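Local coordinates for protein tryptophan synthase alpha chain (Pyrococcus furiosus, PDB 2DZV) that cleaves indoleglycerol phosphate to indole and glyceraldehyde 3-phosphate, as the alpha subunit of tryptophan synthase in tryptophan biosynthesis, at residues A[7-12]-A[30-35]; A[81-86]-A[107-112]. The protein carries 1 engineered substitution. All coordinates share one frame; numbering follows the deposited sequence.

Overall arrangement
Both contacts lie in the eight-stranded parallel barrel of this TIM-barrel protein. Interaction 1 joins strand 6-12 to the loop after helix 18-28 and the start of strand 35-38. Interaction 2 joins strand 83-87 to the entry of strand 111-114. They follow each other along the chain, and their centres are about 11 Å apart. They also touch: Ile35 probably bonds through its backbone N and O to Pro82 and Val84, which links strands 35-38 and 83-87. The order across the sheet is 6-12, 35-38, 83-87, 111-114. Ile8 and Val84, one from each contact, both have side chains close to that of Glu36, an active-site proton acceptor. Each contact thus supplies a neighbour to this catalytic residue.

Interaction 1 of 2, residues A[7-12]-A[30-35]; sequences LIPYLT and EYAGAI
The ring of Pro9 lies against the methyl group of Ala32, with Pro9 CD 3.4 Å from Ala32 CB and CG slightly farther off. Pro9 CD also meets Ala34 O at 3.1 Å and Ile35 CG1 at 4.0 Å. The ring therefore spans the loop residues just before strand 35-38 and the first residue of that strand. Ile8 comes to the same carbonyl with its short branch. Ile8 CG2 stands anti to the backbone N (chi1, measured to CG1, is -53°), which brings it 3.4 Å from Ala34 O. The CA of Ile8 adds a CA-H...O contact to that oxygen.

One backbone hydrogen bond crosses the contact, from Gly33 N to Leu7 O at 3.1 Å. It is nearly straight, with 170° at the hydrogen, and the donor is tilted a little from the carbonyl plane. Leu7 O also receives a CA-H...O contact from Ala32, and Pro9 O receives one from Ile35. Leu7 N donates to a water at 3.0 Å. The same water would bridge to Tyr31 O, but that distance is too short to be trusted.

This is the first beta-alpha-beta unit of the barrel, with helix 18-28 between the two strands. The pairing goes on through backbone bonds of Pro9 and Leu11 with Glu36. Outside the barrel Leu7 and Tyr31 pack on helix 235-246, where Tyr31 OH bonds to Glu243.

Proline has no N-H to give. Ala34 O therefore faces the CD of Pro9 and the CA and CG2 of Ile8. Here strand 6-12 and the loop are joined by C-H contacts and apolar packing, and the one direct hydrogen bond between the two segments lies at Gly33.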
loop_
_atom_site.group_PDB
_atom_site.type_symbol
_atom_site.label_atom_id
_atom_site.label_comp_id
_atom_site.label_asym_id
_atom_site.label_seq_id
_atom_site.Cartn_x
_atom_site.Cartn_y
_atom_site.Cartn_z
ATOM N N LEU A 7 -11.685 -2.175 0.606
ATOM C CA LEU A 7 -10.739 -3.267 0.483
ATOM C C LEU A 7 -9.689 -2.546 -0.370
ATOM O O LEU A 7 -10.034 -1.900 -1.359
ATOM C CB LEU A 7 -11.378 -4.456 -0.245
ATOM C CG LEU A 7 -10.547 -5.741 -0.341
ATOM C CD1 LEU A 7 -11.436 -6.929 -0.743
ATOM C CD2 LEU A 7 -9.425 -5.535 -1.361
ATOM N N ILE A 8 -8.424 -2.608 0.036
ATOM C CA ILE A 8 -7.363 -1.896 -0.678
ATOM C C ILE A 8 -6.279 -2.799 -1.241
ATOM O O ILE A 8 -5.350 -3.186 -0.540
ATOM C CB ILE A 8 -6.683 -0.862 0.240
ATOM C CG1 ILE A 8 -7.748 0.056 0.855
ATOM C CG2 ILE A 8 -5.634 -0.072 -0.546
ATOM C CD1 ILE A 8 -7.184 1.053 1.871
ATOM N N PRO A 9 -6.375 -3.132 -2.530
ATOM C CA PRO A 9 -5.359 -3.999 -3.123
ATOM C C PRO A 9 -3.970 -3.354 -3.126
ATOM O O PRO A 9 -3.838 -2.130 -3.271
ATOM C CB PRO A 9 -5.879 -4.218 -4.551
ATOM C CG PRO A 9 -7.360 -3.996 -4.432
ATOM C CD PRO A 9 -7.422 -2.805 -3.510
ATOM N N TYR A 10 -2.952 -4.192 -2.946
ATOM C CA TYR A 10 -1.560 -3.771 -3.006
ATOM C C TYR A 10 -0.897 -4.684 -4.038
ATOM O O TYR A 10 -0.991 -5.906 -3.939
ATOM C CB TYR A 10 -0.816 -3.960 -1.680
ATOM C CG TYR A 10 0.682 -3.966 -1.911
ATOM C CD1 TYR A 10 1.398 -2.772 -2.032
ATOM C CD2 TYR A 10 1.365 -5.166 -2.147
ATOM C CE1 TYR A 10 2.752 -2.769 -2.386
ATOM C CE2 TYR A 10 2.711 -5.173 -2.506
ATOM C CZ TYR A 10 3.401 -3.977 -2.625
ATOM O OH TYR A 10 4.738 -3.993 -2.972
ATOM N N LEU A 11 -0.229 -4.093 -5.020
ATOM C CA LEU A 11 0.461 -4.874 -6.037
ATOM C C LEU A 11 1.850 -4.292 -6.209
ATOM O O LEU A 11 2.065 -3.098 -6.001
ATOM C CB LEU A 11 -0.274 -4.810 -7.384
ATOM C CG LEU A 11 -1.687 -5.377 -7.494
ATOM C CD1 LEU A 11 -2.244 -5.054 -8.875
ATOM C CD2 LEU A 11 -1.677 -6.893 -7.255
ATOM N N THR A 12 2.802 -5.139 -6.569
ATOM C CA THR A 12 4.152 -4.664 -6.804
ATOM C C THR A 12 4.247 -4.351 -8.292
ATOM O O THR A 12 3.809 -5.141 -9.135
ATOM C CB THR A 12 5.189 -5.729 -6.446
ATOM O OG1 THR A 12 5.055 -6.068 -5.059
ATOM C CG2 THR A 12 6.604 -5.213 -6.723
ATOM N N GLU A 30 -12.972 -2.642 -9.669
ATOM C CA GLU A 30 -14.373 -2.688 -9.269
ATOM C C GLU A 30 -14.617 -3.131 -7.825
ATOM O O GLU A 30 -15.743 -3.022 -7.318
ATOM C CB GLU A 30 -15.135 -3.620 -10.193
ATOM C CG GLU A 30 -14.868 -5.082 -9.898
ATOM C CD GLU A 30 -15.801 -5.998 -10.654
ATOM O OE1 GLU A 30 -15.411 -6.479 -11.745
ATOM O OE2 GLU A 30 -16.931 -6.220 -10.158
ATOM N N TYR A 31 -13.583 -3.657 -7.170
ATOM C CA TYR A 31 -13.718 -4.103 -5.785
ATOM C C TYR A 31 -12.943 -3.182 -4.852
ATOM O O TYR A 31 -13.123 -3.227 -3.639
ATOM C CB TYR A 31 -13.154 -5.517 -5.591
ATOM C CG TYR A 31 -13.658 -6.573 -6.546
ATOM C CD1 TYR A 31 -12.882 -6.983 -7.631
ATOM C CD2 TYR A 31 -14.899 -7.179 -6.356
ATOM C CE1 TYR A 31 -13.330 -7.977 -8.508
ATOM C CE2 TYR A 31 -15.358 -8.173 -7.223
ATOM C CZ TYR A 31 -14.569 -8.566 -8.296
ATOM O OH TYR A 31 -15.011 -9.544 -9.154
ATOM N N ALA A 32 -12.088 -2.349 -5.429
ATOM C CA ALA A 32 -11.223 -1.473 -4.660
ATOM C C ALA A 32 -11.737 -0.094 -4.252
ATOM O O ALA A 32 -12.395 0.601 -5.021
ATOM C CB ALA A 32 -9.892 -1.321 -5.401
ATOM N N GLY A 33 -11.417 0.290 -3.020
ATOM C CA GLY A 33 -11.800 1.600 -2.535
ATOM C C GLY A 33 -10.599 2.489 -2.788
ATOM O O GLY A 33 -10.710 3.705 -2.900
ATOM N N ALA A 34 -9.439 1.853 -2.885
ATOM C CA ALA A 34 -8.179 2.536 -3.142
ATOM C C ALA A 34 -7.166 1.468 -3.548
ATOM O O ALA A 34 -7.413 0.274 -3.394
ATOM C CB ALA A 34 -7.693 3.272 -1.893
ATOM N N ILE A 35 -6.022 1.900 -4.058
ATOM C CA ILE A 35 -4.999 0.964 -4.481
ATOM C C ILE A 35 -3.585 1.392 -4.099
ATOM O O ILE A 35 -3.225 2.563 -4.229
ATOM C CB ILE A 35 -5.106 0.738 -6.011
ATOM C CG1 ILE A 35 -6.352 -0.115 -6.295
ATOM C CG2 ILE A 35 -3.841 0.078 -6.554
ATOM C CD1 ILE A 35 -6.735 -0.218 -7.741
HETATM O O HOH W 1 -13.663 -1.910 -1.569
#

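Interaction 2 of 2, residues A[81-86]-A[107-112]; sequences TPIVLM and SGVDGI
Two parallel strands start side by side here, Val84 pairing with Gly111 and Leu85 with Ile112, and Leu85 N donates to Gly111 O at 3.0 Å. One oxygen, Ile83 O, takes two N-H groups: Asp110 N at 3.1 Å and Gly111 N at 3.3 Å. Asp110 reaches back to the same residue with its carboxylate. CG lies beside its own backbone N (chi1 -49°), and Asp110 OD2 accepts from Ile83 N at 2.7 Å through its anti lone pair. OD2 also forms a salt bridge with Arg76 of helix 67-78. With an alanine here, Ile83 N would probably lose its acceptor and Arg76 this negative charge.

The strands belong to a beta-alpha-beta crossover of the TIM barrel. Helices 89-94 and 97-107 lie between them in the chain, and the second ends in a Schellman motif, with Gly108 at positive phi as its C-prime residue. Leu85 and Ile112 point to the sheet face covered by that helix, and both touch Phe100. Val109 CG1 packs on Leu85 CB at 4.1 Å, and Val109 CG2 meets Ile83 CG2. Ile112 CG1, anti to its N at chi1 -172°, lies 3.4 Å from Leu85 O. Val84 is on the other face, with Val84 CG1 beside Gly111 O at 3.8 Å and its side chain close to that of Glu36.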
loop_
_atom_site.group_PDB
_atom_site.type_symbol
_atom_site.label_atom_id
_atom_site.label_comp_id
_atom_site.label_asym_id
_atom_site.label_seq_id
_atom_site.Cartn_x
_atom_site.Cartn_y
_atom_site.Cartn_z
ATOM N N THR A 81 -9.841 5.844 -9.241
ATOM C CA THR A 81 -9.680 5.246 -7.918
ATOM C C THR A 81 -8.405 5.771 -7.276
ATOM O O THR A 81 -7.345 5.772 -7.894
ATOM C CB THR A 81 -9.587 3.714 -8.013
ATOM O OG1 THR A 81 -10.846 3.188 -8.453
ATOM C CG2 THR A 81 -9.217 3.109 -6.670
ATOM N N PRO A 82 -8.496 6.239 -6.023
ATOM C CA PRO A 82 -7.309 6.756 -5.351
ATOM C C PRO A 82 -6.148 5.779 -5.476
ATOM O O PRO A 82 -6.324 4.564 -5.359
ATOM C CB PRO A 82 -7.777 6.911 -3.911
ATOM C CG PRO A 82 -9.229 7.237 -4.077
ATOM C CD PRO A 82 -9.660 6.259 -5.121
ATOM N N ILE A 83 -4.966 6.325 -5.724
ATOM C CA ILE A 83 -3.765 5.536 -5.862
ATOM C C ILE A 83 -2.680 6.026 -4.920
ATOM O O ILE A 83 -2.345 7.212 -4.896
ATOM C CB ILE A 83 -3.259 5.589 -7.313
ATOM C CG1 ILE A 83 -4.007 4.548 -8.146
ATOM C CG2 ILE A 83 -1.759 5.371 -7.376
ATOM C CD1 ILE A 83 -3.775 4.697 -9.614
ATOM N N VAL A 84 -2.150 5.100 -4.129
ATOM C CA VAL A 84 -1.078 5.399 -3.200
ATOM C C VAL A 84 0.169 4.662 -3.675
ATOM O O VAL A 84 0.139 3.454 -3.911
ATOM C CB VAL A 84 -1.397 4.922 -1.759
ATOM C CG1 VAL A 84 -0.188 5.137 -0.865
ATOM C CG2 VAL A 84 -2.601 5.685 -1.206
ATOM N N LEU A 85 1.260 5.405 -3.825
ATOM C CA LEU A 85 2.522 4.835 -4.238
ATOM C C LEU A 85 3.323 4.479 -2.987
ATOM O O LEU A 85 3.520 5.325 -2.120
ATOM C CB LEU A 85 3.296 5.853 -5.067
ATOM C CG LEU A 85 4.236 5.266 -6.115
ATOM C CD1 LEU A 85 3.425 4.414 -7.094
ATOM C CD2 LEU A 85 4.948 6.391 -6.840
ATOM N N MET A 86 3.762 3.227 -2.883
ATOM C CA MET A 86 4.557 2.789 -1.738
ATOM C C MET A 86 6.001 2.597 -2.207
ATOM O O MET A 86 6.245 1.956 -3.229
ATOM C CB MET A 86 3.999 1.474 -1.173
ATOM C CG MET A 86 4.611 1.036 0.163
ATOM S SD MET A 86 3.775 -0.421 0.901
ATOM C CE MET A 86 5.137 -1.319 1.678
ATOM N N SER A 107 1.527 11.880 -13.100
ATOM C CA SER A 107 1.110 10.556 -13.550
ATOM C C SER A 107 -0.283 10.216 -13.015
ATOM O O SER A 107 -0.965 9.340 -13.549
ATOM C CB SER A 107 2.119 9.493 -13.106
ATOM O OG SER A 107 2.039 9.254 -11.709
ATOM N N GLY A 108 -0.706 10.917 -11.965
ATOM C CA GLY A 108 -2.024 10.670 -11.401
ATOM C C GLY A 108 -2.042 10.104 -9.989
ATOM O O GLY A 108 -3.089 9.686 -9.498
ATOM N N VAL A 109 -0.888 10.081 -9.333
ATOM C CA VAL A 109 -0.795 9.574 -7.967
ATOM C C VAL A 109 -1.443 10.573 -7.003
ATOM O O VAL A 109 -1.312 11.785 -7.171
ATOM C CB VAL A 109 0.686 9.340 -7.560
ATOM C CG1 VAL A 109 0.771 8.939 -6.101
ATOM C CG2 VAL A 109 1.290 8.261 -8.429
ATOM N N ASP A 110 -2.140 10.060 -5.994
ATOM C CA ASP A 110 -2.816 10.912 -5.014
ATOM C C ASP A 110 -2.060 11.003 -3.685
ATOM O O ASP A 110 -2.050 12.048 -3.032
ATOM C CB ASP A 110 -4.231 10.376 -4.775
ATOM C CG ASP A 110 -4.978 10.116 -6.076
ATOM O OD1 ASP A 110 -5.193 11.078 -6.842
ATOM O OD2 ASP A 110 -5.339 8.951 -6.340
ATOM N N GLY A 111 -1.423 9.906 -3.288
ATOM C CA GLY A 111 -0.685 9.896 -2.041
ATOM C C GLY A 111 0.565 9.037 -2.070
ATOM O O GLY A 111 0.729 8.166 -2.927
ATOM N N ILE A 112 1.465 9.272 -1.127
ATOM C CA ILE A 112 2.680 8.479 -1.096
ATOM C C ILE A 112 3.021 7.967 0.286
ATOM O O ILE A 112 2.755 8.619 1.294
ATOM C CB ILE A 112 3.895 9.267 -1.625
ATOM C CG1 ILE A 112 5.091 8.317 -1.762
ATOM C CG2 ILE A 112 4.226 10.420 -0.680
ATOM C CD1 ILE A 112 6.331 8.959 -2.333
#